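Local coordinates for V-type ATP synthase alpha chain (Nanoarchaeum equitans Kin4-M, PDB 5BN3), which is the A subunit (alpha chain) of a V-type ATP synthase, a P-loop protein of the ATP synthase alpha/beta family, modelled here with ADP and magnesium, at residues Val24-Glu34 / Ile45-Leu54; Arg482-Asp492 / His538-Tyr546. All blocks are in the same frame, centred on the assembly; numbering follows the deposited sequence.

How the contacts relate
Contact 1 lies in the N-terminal beta-barrel domain and contact 2 in the helical C-terminal part of the chain. They are on opposite sides of the chain's centre. Their own centres are 54 Å apart, their nearest atoms are about 36 Å apart, and nothing touches directly. In sequence they follow one another, with contact 1 complete before contact 2 begins. The P-loop nucleotide-binding domain comes between them in the sequence. Only contact 2 includes residues of the ADP pocket, Gln491 and Asp492. Contact 1 is made of strands and turns, contact 2 mainly of helix ends.

Contact 1: residues Val24-Glu34 / Ile45-Leu54; sequences VRVGEEKLIGE and IQVYEDTNGL
The hairpin of strands 31-39 and 42-47 belongs to the N-terminal beta-barrel domain. Here the end of its second strand and the following turns meet the first strand and its neighbour, 23-26. Gly33 faces Val47 as an antiparallel non-hydrogen-bonded pair. Glu34 and Gln46 form the next, hydrogen-bonded pair. Past the last regular pair, Tyr48 N still reaches Ile32 O at 2.9 Å. Glu49 OE1 then accepts Ile32 N at 3.2 Å, nearly along its own C-O bond, while Glu49 OE2 is held by Arg85. Glu34 is extended, with CG anti to the backbone N (chi1 -174°). This brings its OE1 to the edge of the Tyr48 ring, in plane with it, where the hydroxyl donates to it; the separation is modelled so short that its exact length is doubtful. Gln46 NE2 donates to the same Tyr48 OH at 2.9 Å. Glu34 OE2 pairs with Arg185. Apolar side chains gather on the side of Val47. Val24 CG2 meets Ile45 CG2 tip to tip at 3.8 Å, and Leu31 CD1 meets Leu54 CD2 likewise at 4.2 Å. Val26 crosses Leu54 at about a right angle. Strand 11-15 flanks strand 42-47, and strand 3-8 packs on Val26 and Leu54.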
# COMPACT_ATOMS: atom_id res chain seq x y z
N VAL A 24 -14.88 -12.03 -37.32
CA VAL A 24 -16.04 -12.91 -37.36
C VAL A 24 -17.31 -12.11 -37.12
O VAL A 24 -17.27 -10.97 -36.65
CB VAL A 24 -15.94 -14.04 -36.33
CG1 VAL A 24 -14.80 -14.98 -36.67
CG2 VAL A 24 -15.76 -13.48 -34.92
N ARG A 25 -18.44 -12.71 -37.46
CA ARG A 25 -19.74 -12.11 -37.18
C ARG A 25 -20.48 -12.96 -36.16
O ARG A 25 -20.75 -14.14 -36.39
CB ARG A 25 -20.53 -11.94 -38.48
CG ARG A 25 -19.95 -10.86 -39.38
CD ARG A 25 -20.27 -11.08 -40.85
NE ARG A 25 -19.72 -10.00 -41.66
CZ ARG A 25 -19.50 -10.07 -42.97
NH1 ARG A 25 -19.78 -11.19 -43.62
NH2 ARG A 25 -19.00 -9.03 -43.62
N VAL A 26 -20.79 -12.35 -35.02
CA VAL A 26 -21.25 -13.08 -33.85
C VAL A 26 -22.77 -13.02 -33.66
O VAL A 26 -23.36 -11.93 -33.62
CB VAL A 26 -20.56 -12.58 -32.57
CG1 VAL A 26 -21.03 -13.35 -31.35
CG2 VAL A 26 -19.05 -12.69 -32.71
N GLY A 27 -23.39 -14.18 -33.53
CA GLY A 27 -24.83 -14.26 -33.31
C GLY A 27 -25.65 -14.01 -34.56
O GLY A 27 -25.10 -13.70 -35.62
N GLU A 28 -26.96 -14.13 -34.43
CA GLU A 28 -27.87 -13.91 -35.55
C GLU A 28 -27.86 -12.46 -36.01
O GLU A 28 -28.12 -12.17 -37.18
CB GLU A 28 -29.28 -14.34 -35.18
N GLU A 29 -27.56 -11.55 -35.08
CA GLU A 29 -27.50 -10.13 -35.41
C GLU A 29 -26.16 -9.75 -36.03
O GLU A 29 -25.95 -8.60 -36.43
CB GLU A 29 -27.80 -9.27 -34.18
CG GLU A 29 -29.25 -9.33 -33.72
CD GLU A 29 -29.66 -8.10 -32.94
OE1 GLU A 29 -28.83 -7.18 -32.79
OE2 GLU A 29 -30.82 -8.05 -32.48
N LYS A 30 -25.25 -10.73 -36.10
CA LYS A 30 -23.96 -10.57 -36.78
C LYS A 30 -23.14 -9.38 -36.27
O LYS A 30 -22.84 -8.45 -37.02
CB LYS A 30 -24.17 -10.45 -38.29
CG LYS A 30 -24.79 -11.68 -38.94
CD LYS A 30 -24.97 -11.46 -40.43
CE LYS A 30 -24.91 -12.76 -41.20
NZ LYS A 30 -24.72 -12.52 -42.66
N LEU A 31 -22.78 -9.43 -34.99
CA LEU A 31 -21.96 -8.39 -34.39
C LEU A 31 -20.50 -8.59 -34.80
O LEU A 31 -20.02 -9.72 -34.84
CB LEU A 31 -22.10 -8.41 -32.87
CG LEU A 31 -23.54 -8.44 -32.35
CD1 LEU A 31 -23.58 -8.57 -30.84
CD2 LEU A 31 -24.29 -7.20 -32.79
N ILE A 32 -19.82 -7.49 -35.11
CA ILE A 32 -18.42 -7.56 -35.50
C ILE A 32 -17.55 -8.01 -34.33
O ILE A 32 -17.61 -7.44 -33.24
CB ILE A 32 -17.90 -6.21 -36.03
CG1 ILE A 32 -18.79 -5.69 -37.17
CG2 ILE A 32 -16.45 -6.34 -36.50
CD1 ILE A 32 -18.82 -6.60 -38.38
N GLY A 33 -16.75 -9.05 -34.56
CA GLY A 33 -15.82 -9.55 -33.56
C GLY A 33 -14.49 -9.89 -34.20
O GLY A 33 -14.37 -9.92 -35.42
N GLU A 34 -13.49 -10.15 -33.36
CA GLU A 34 -12.17 -10.52 -33.85
C GLU A 34 -11.59 -11.63 -32.99
O GLU A 34 -11.56 -11.53 -31.77
CB GLU A 34 -11.24 -9.30 -33.84
CG GLU A 34 -9.87 -9.52 -34.46
CD GLU A 34 -8.99 -8.29 -34.38
OE1 GLU A 34 -9.34 -7.34 -33.64
OE2 GLU A 34 -7.93 -8.26 -35.06
N ILE A 45 -12.95 -14.63 -28.74
CA ILE A 45 -13.35 -13.54 -29.61
C ILE A 45 -13.69 -12.29 -28.81
O ILE A 45 -14.52 -12.34 -27.90
CB ILE A 45 -14.59 -13.94 -30.44
CG1 ILE A 45 -14.27 -15.15 -31.31
CG2 ILE A 45 -15.07 -12.78 -31.29
CD1 ILE A 45 -15.48 -15.98 -31.68
N GLN A 46 -13.05 -11.17 -29.14
CA GLN A 46 -13.47 -9.90 -28.56
C GLN A 46 -14.48 -9.22 -29.48
O GLN A 46 -14.23 -9.04 -30.68
CB GLN A 46 -12.28 -8.99 -28.20
CG GLN A 46 -11.49 -8.41 -29.37
CD GLN A 46 -10.29 -7.60 -28.89
OE1 GLN A 46 -9.65 -7.95 -27.90
NE2 GLN A 46 -9.99 -6.51 -29.59
N VAL A 47 -15.63 -8.89 -28.92
CA VAL A 47 -16.75 -8.36 -29.68
C VAL A 47 -16.78 -6.84 -29.60
O VAL A 47 -16.69 -6.27 -28.51
CB VAL A 47 -18.08 -8.95 -29.17
CG1 VAL A 47 -19.25 -8.45 -30.01
CG2 VAL A 47 -18.02 -10.46 -29.21
N TYR A 48 -16.92 -6.19 -30.75
CA TYR A 48 -16.89 -4.73 -30.82
C TYR A 48 -18.29 -4.12 -30.72
O TYR A 48 -18.54 -3.02 -31.20
CB TYR A 48 -16.19 -4.27 -32.09
CG TYR A 48 -14.75 -4.72 -32.15
CD1 TYR A 48 -13.76 -4.03 -31.46
CD2 TYR A 48 -14.38 -5.84 -32.88
CE1 TYR A 48 -12.45 -4.43 -31.50
CE2 TYR A 48 -13.07 -6.25 -32.93
CZ TYR A 48 -12.11 -5.55 -32.24
OH TYR A 48 -10.80 -5.96 -32.28
N GLU A 49 -19.19 -4.87 -30.09
CA GLU A 49 -20.55 -4.39 -29.84
C GLU A 49 -21.03 -4.97 -28.52
O GLU A 49 -20.39 -5.86 -27.95
CB GLU A 49 -21.48 -4.79 -30.99
CG GLU A 49 -21.89 -3.62 -31.87
CD GLU A 49 -21.73 -3.90 -33.36
OE1 GLU A 49 -21.21 -4.98 -33.71
OE2 GLU A 49 -22.12 -3.04 -34.17
N ASP A 50 -22.15 -4.46 -28.02
CA ASP A 50 -22.69 -4.95 -26.75
C ASP A 50 -23.15 -6.40 -26.88
O ASP A 50 -23.77 -6.79 -27.88
CB ASP A 50 -23.85 -4.08 -26.27
CG ASP A 50 -24.35 -4.48 -24.90
OD1 ASP A 50 -23.56 -5.03 -24.10
OD2 ASP A 50 -25.54 -4.24 -24.61
N THR A 51 -22.82 -7.21 -25.88
CA THR A 51 -23.09 -8.64 -25.92
C THR A 51 -24.26 -9.06 -25.03
O THR A 51 -24.55 -10.25 -24.92
CB THR A 51 -21.84 -9.45 -25.53
OG1 THR A 51 -21.42 -9.09 -24.21
CG2 THR A 51 -20.71 -9.19 -26.51
N ASN A 52 -24.92 -8.09 -24.40
CA ASN A 52 -26.10 -8.41 -23.60
C ASN A 52 -27.20 -8.96 -24.50
O ASN A 52 -27.48 -8.41 -25.56
CB ASN A 52 -26.59 -7.17 -22.85
CG ASN A 52 -27.51 -7.51 -21.69
OD1 ASN A 52 -27.27 -8.47 -20.96
ND2 ASN A 52 -28.57 -6.72 -21.53
N GLY A 53 -27.82 -10.05 -24.07
CA GLY A 53 -28.88 -10.66 -24.84
C GLY A 53 -28.40 -11.75 -25.78
O GLY A 53 -29.21 -12.44 -26.40
N LEU A 54 -27.08 -11.90 -25.90
CA LEU A 54 -26.53 -12.98 -26.72
C LEU A 54 -26.84 -14.33 -26.08
O LEU A 54 -27.03 -14.43 -24.87
CB LEU A 54 -25.01 -12.82 -26.90
CG LEU A 54 -24.51 -11.83 -27.96
CD1 LEU A 54 -22.99 -11.88 -28.06
CD2 LEU A 54 -25.13 -12.13 -29.31

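Contact 2: residues Arg482-Asp492 / His538-Tyr546; sequences RIIREGFLQQD and HEKIIKLRY. With ADP (adenosine-5'-diphosphate), chain C.
Arg482 and Glu539 meet with their flat groups steeply turned, guanidinium and carboxylate planes 70° apart. Arg482 NH2 reaches Glu539 OE2 at 3.0 Å on its syn side, in a salt bridge. The Arg482 chain is extended from CG to NE and its CG is anti to the backbone N (chi1 174°), which carries the guanidinium across to helix 537-542. Glu486 OE1 lies over one guanidinium face and completes a salt-bridge network through charge alone. Ile542 CD1 packs over the same face, 3.4 Å from Arg482 NH1. The His538 ring meets the same group edge to edge, with its CD2 3.3 Å from Arg482 NH1. Next to this polar group, Ile483 CD1 presses on His538 CB at 3.6 Å, while Ile483 CG2 touches Ile541 CG2.

The contact joins the C-terminal end of helix 472-489, widened by a pi-type turn, to helix 537-542 and the residues that follow it to Tyr546. Gly487 has no side chain, and its CA comes 4.1 Å from Ile542 CA. A water accepts from Arg545 N and donates to Gly487 O and Ile541 O; more acceptors lie within reach than it has protons, so these two bonds may not both be made all the time.

Arg545 is extended from CG to NE. Its NE donates to Glu486 O at 2.9 Å, with the oxygen tilted from the guanidinium plane. Tyr546 CE2 and Gln490 CB lie over opposite faces of this guanidinium, both offset toward its rim. Arg545 NH1 makes a salt bridge to Asp498, which also accepts Asp492 N. Asp492 stands at the Tyr546 ring edge, carboxylate and ring nearly perpendicular at 89°. Asp492 OD1 accepts Phe494 N and lies near ADP C2. Gln491 O accepts ADP N6 at 3.0 Å.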
# COMPACT_ATOMS: atom_id res chain seq x y z
N ARG A 482 6.31 36.01 -12.29
CA ARG A 482 4.90 36.33 -12.46
C ARG A 482 4.59 36.79 -13.89
O ARG A 482 3.57 36.42 -14.46
CB ARG A 482 4.45 37.39 -11.45
CG ARG A 482 3.02 37.88 -11.65
CD ARG A 482 2.61 38.93 -10.63
NE ARG A 482 1.25 39.41 -10.85
CZ ARG A 482 0.95 40.55 -11.47
NH1 ARG A 482 1.91 41.33 -11.93
NH2 ARG A 482 -0.32 40.90 -11.63
N ILE A 483 5.50 37.58 -14.45
CA ILE A 483 5.35 38.09 -15.81
C ILE A 483 5.41 36.96 -16.84
O ILE A 483 4.61 36.92 -17.78
CB ILE A 483 6.44 39.13 -16.14
CG1 ILE A 483 6.31 40.35 -15.22
CG2 ILE A 483 6.34 39.58 -17.59
CD1 ILE A 483 7.36 41.41 -15.47
N ILE A 484 6.35 36.05 -16.65
CA ILE A 484 6.50 34.90 -17.55
C ILE A 484 5.29 33.97 -17.45
O ILE A 484 4.77 33.51 -18.46
CB ILE A 484 7.81 34.13 -17.24
CG1 ILE A 484 9.02 34.99 -17.58
CG2 ILE A 484 7.86 32.82 -18.01
CD1 ILE A 484 10.32 34.51 -16.95
N ARG A 485 4.83 33.72 -16.22
CA ARG A 485 3.68 32.85 -16.00
C ARG A 485 2.38 33.45 -16.54
O ARG A 485 1.65 32.80 -17.28
CB ARG A 485 3.54 32.50 -14.52
CG ARG A 485 4.55 31.48 -14.02
CD ARG A 485 4.32 31.10 -12.56
NE ARG A 485 4.72 32.16 -11.63
CZ ARG A 485 3.87 33.01 -11.05
NH1 ARG A 485 2.57 32.92 -11.30
NH2 ARG A 485 4.32 33.94 -10.22
N GLU A 486 2.10 34.70 -16.17
CA GLU A 486 0.83 35.34 -16.53
C GLU A 486 0.81 35.95 -17.93
O GLU A 486 -0.26 36.14 -18.51
CB GLU A 486 0.44 36.40 -15.49
CG GLU A 486 0.10 35.84 -14.11
CD GLU A 486 -0.33 36.92 -13.13
OE1 GLU A 486 -0.37 38.11 -13.52
OE2 GLU A 486 -0.63 36.59 -11.96
N GLY A 487 1.99 36.25 -18.47
CA GLY A 487 2.07 36.92 -19.75
C GLY A 487 2.56 36.07 -20.91
O GLY A 487 2.37 36.43 -22.07
N PHE A 488 3.19 34.94 -20.60
CA PHE A 488 3.76 34.08 -21.64
C PHE A 488 3.26 32.64 -21.59
O PHE A 488 2.75 32.12 -22.58
CB PHE A 488 5.29 34.11 -21.55
CG PHE A 488 5.97 33.36 -22.65
CD1 PHE A 488 6.04 33.89 -23.93
CD2 PHE A 488 6.55 32.12 -22.41
CE1 PHE A 488 6.66 33.20 -24.95
CE2 PHE A 488 7.18 31.43 -23.43
CZ PHE A 488 7.24 31.97 -24.70
N LEU A 489 3.41 31.99 -20.44
CA LEU A 489 3.04 30.59 -20.29
C LEU A 489 1.53 30.39 -20.38
O LEU A 489 1.05 29.50 -21.10
CB LEU A 489 3.57 30.02 -18.97
CG LEU A 489 5.10 30.01 -18.84
CD1 LEU A 489 5.53 29.42 -17.51
CD2 LEU A 489 5.71 29.23 -19.98
N GLN A 490 0.77 31.22 -19.66
CA GLN A 490 -0.68 31.15 -19.72
C GLN A 490 -1.19 31.55 -21.10
O GLN A 490 -0.68 32.48 -21.72
CB GLN A 490 -1.31 32.04 -18.64
CG GLN A 490 -1.23 31.47 -17.23
CD GLN A 490 -1.88 32.37 -16.19
OE1 GLN A 490 -2.73 33.20 -16.52
NE2 GLN A 490 -1.47 32.21 -14.94
N GLN A 491 -2.20 30.83 -21.57
CA GLN A 491 -2.78 31.09 -22.88
C GLN A 491 -4.25 30.68 -22.90
O GLN A 491 -4.58 29.50 -22.72
CB GLN A 491 -1.99 30.35 -23.97
CG GLN A 491 -2.40 30.71 -25.39
CD GLN A 491 -1.41 30.23 -26.43
OE1 GLN A 491 -0.27 29.89 -26.11
NE2 GLN A 491 -1.83 30.22 -27.69
N ASP A 492 -5.13 31.66 -23.09
CA ASP A 492 -6.57 31.43 -23.05
C ASP A 492 -7.05 30.81 -24.36
O ASP A 492 -7.06 31.45 -25.40
CB ASP A 492 -7.31 32.75 -22.79
CG ASP A 492 -8.76 32.55 -22.39
OD1 ASP A 492 -9.31 31.46 -22.61
OD2 ASP A 492 -9.35 33.51 -21.85
N HIS A 538 5.00 46.20 -16.11
CA HIS A 538 4.80 44.76 -16.00
C HIS A 538 3.35 44.37 -16.28
O HIS A 538 3.09 43.34 -16.91
CB HIS A 538 5.27 44.23 -14.65
CG HIS A 538 4.47 44.72 -13.48
ND1 HIS A 538 4.62 45.98 -12.95
CD2 HIS A 538 3.54 44.09 -12.72
CE1 HIS A 538 3.79 46.12 -11.92
NE2 HIS A 538 3.13 44.99 -11.77
N GLU A 539 2.41 45.18 -15.81
CA GLU A 539 0.99 44.91 -16.03
C GLU A 539 0.57 45.11 -17.49
O GLU A 539 -0.38 44.48 -17.95
CB GLU A 539 0.12 45.77 -15.11
CG GLU A 539 0.31 45.51 -13.61
CD GLU A 539 -0.22 44.15 -13.16
OE1 GLU A 539 -0.74 43.39 -14.01
OE2 GLU A 539 -0.11 43.84 -11.96
N LYS A 540 1.29 45.97 -18.21
CA LYS A 540 1.02 46.18 -19.63
C LYS A 540 1.51 45.00 -20.46
O LYS A 540 0.84 44.58 -21.41
CB LYS A 540 1.67 47.48 -20.12
CG LYS A 540 1.12 48.73 -19.47
CD LYS A 540 -0.41 48.72 -19.47
CE LYS A 540 -0.96 48.96 -18.07
NZ LYS A 540 -2.37 48.50 -17.95
N ILE A 541 2.67 44.47 -20.10
CA ILE A 541 3.24 43.31 -20.76
C ILE A 541 2.35 42.07 -20.58
O ILE A 541 2.13 41.31 -21.52
CB ILE A 541 4.67 43.01 -20.24
CG1 ILE A 541 5.61 44.17 -20.56
CG2 ILE A 541 5.21 41.71 -20.82
CD1 ILE A 541 7.03 43.95 -20.09
N ILE A 542 1.84 41.90 -19.37
CA ILE A 542 0.97 40.77 -19.03
C ILE A 542 -0.32 40.75 -19.86
O ILE A 542 -0.84 39.69 -20.20
CB ILE A 542 0.68 40.74 -17.51
CG1 ILE A 542 1.94 40.32 -16.74
CG2 ILE A 542 -0.46 39.80 -17.17
CD1 ILE A 542 1.80 40.36 -15.23
N LYS A 543 -0.82 41.94 -20.21
CA LYS A 543 -2.06 42.06 -20.97
C LYS A 543 -1.87 41.94 -22.49
O LYS A 543 -2.85 41.87 -23.23
CB LYS A 543 -2.74 43.39 -20.65
CG LYS A 543 -3.20 43.53 -19.21
CD LYS A 543 -3.52 44.98 -18.87
CE LYS A 543 -4.56 45.57 -19.81
NZ LYS A 543 -4.83 47.00 -19.51
N LEU A 544 -0.61 41.90 -22.93
CA LEU A 544 -0.28 41.88 -24.36
C LEU A 544 -0.95 40.75 -25.14
O LEU A 544 -1.51 40.98 -26.22
CB LEU A 544 1.24 41.78 -24.55
CG LEU A 544 2.06 43.07 -24.48
CD1 LEU A 544 3.55 42.75 -24.50
CD2 LEU A 544 1.71 43.96 -25.65
N ARG A 545 -0.90 39.54 -24.60
CA ARG A 545 -1.40 38.35 -25.30
C ARG A 545 -2.88 38.41 -25.65
O ARG A 545 -3.34 37.70 -26.54
CB ARG A 545 -1.10 37.08 -24.48
CG ARG A 545 -1.69 37.06 -23.07
CD ARG A 545 -1.28 35.79 -22.32
NE ARG A 545 -1.76 35.78 -20.94
CZ ARG A 545 -2.86 35.16 -20.52
NH1 ARG A 545 -3.61 34.49 -21.39
NH2 ARG A 545 -3.21 35.21 -19.25
N TYR A 546 -3.62 39.27 -24.96
CA TYR A 546 -5.05 39.44 -25.22
C TYR A 546 -5.34 40.41 -26.36
O TYR A 546 -6.50 40.68 -26.67
CB TYR A 546 -5.77 39.89 -23.95
CG TYR A 546 -6.02 38.78 -22.97
CD1 TYR A 546 -6.97 37.81 -23.22
CD2 TYR A 546 -5.32 38.71 -21.77
CE1 TYR A 546 -7.21 36.79 -22.33
CE2 TYR A 546 -5.55 37.70 -20.87
CZ TYR A 546 -6.49 36.74 -21.15
OH TYR A 546 -6.73 35.72 -20.26
PB ADP C . -9.31 17.20 -18.74
O1B ADP C . -7.87 17.13 -18.31
O2B ADP C . -9.57 16.80 -20.17
O3B ADP C . -10.27 16.59 -17.74
PA ADP C . -10.31 19.67 -19.83
O1A ADP C . -9.45 19.70 -21.05
O2A ADP C . -11.76 19.26 -19.94
O3A ADP C . -9.60 18.79 -18.68
O5' ADP C . -10.26 21.13 -19.16
C5' ADP C . -10.83 21.35 -17.87
C4' ADP C . -11.27 22.80 -17.72
O4' ADP C . -10.15 23.68 -17.84
C3' ADP C . -12.26 23.15 -18.83
O3' ADP C . -13.45 23.69 -18.24
C2' ADP C . -11.55 24.19 -19.67
O2' ADP C . -12.42 25.25 -20.03
C1' ADP C . -10.41 24.69 -18.80
N9 ADP C . -9.21 24.93 -19.64
C8 ADP C . -8.25 24.03 -19.94
N7 ADP C . -7.30 24.57 -20.73
C5 ADP C . -7.64 25.85 -20.96
C6 ADP C . -7.07 26.99 -21.72
N6 ADP C . -5.91 26.86 -22.41
N1 ADP C . -7.75 28.16 -21.69
C2 ADP C . -8.91 28.30 -21.00
N3 ADP C . -9.48 27.31 -20.30
C4 ADP C . -8.90 26.08 -20.24
O HOH W 1 1.04 38.99 -22.53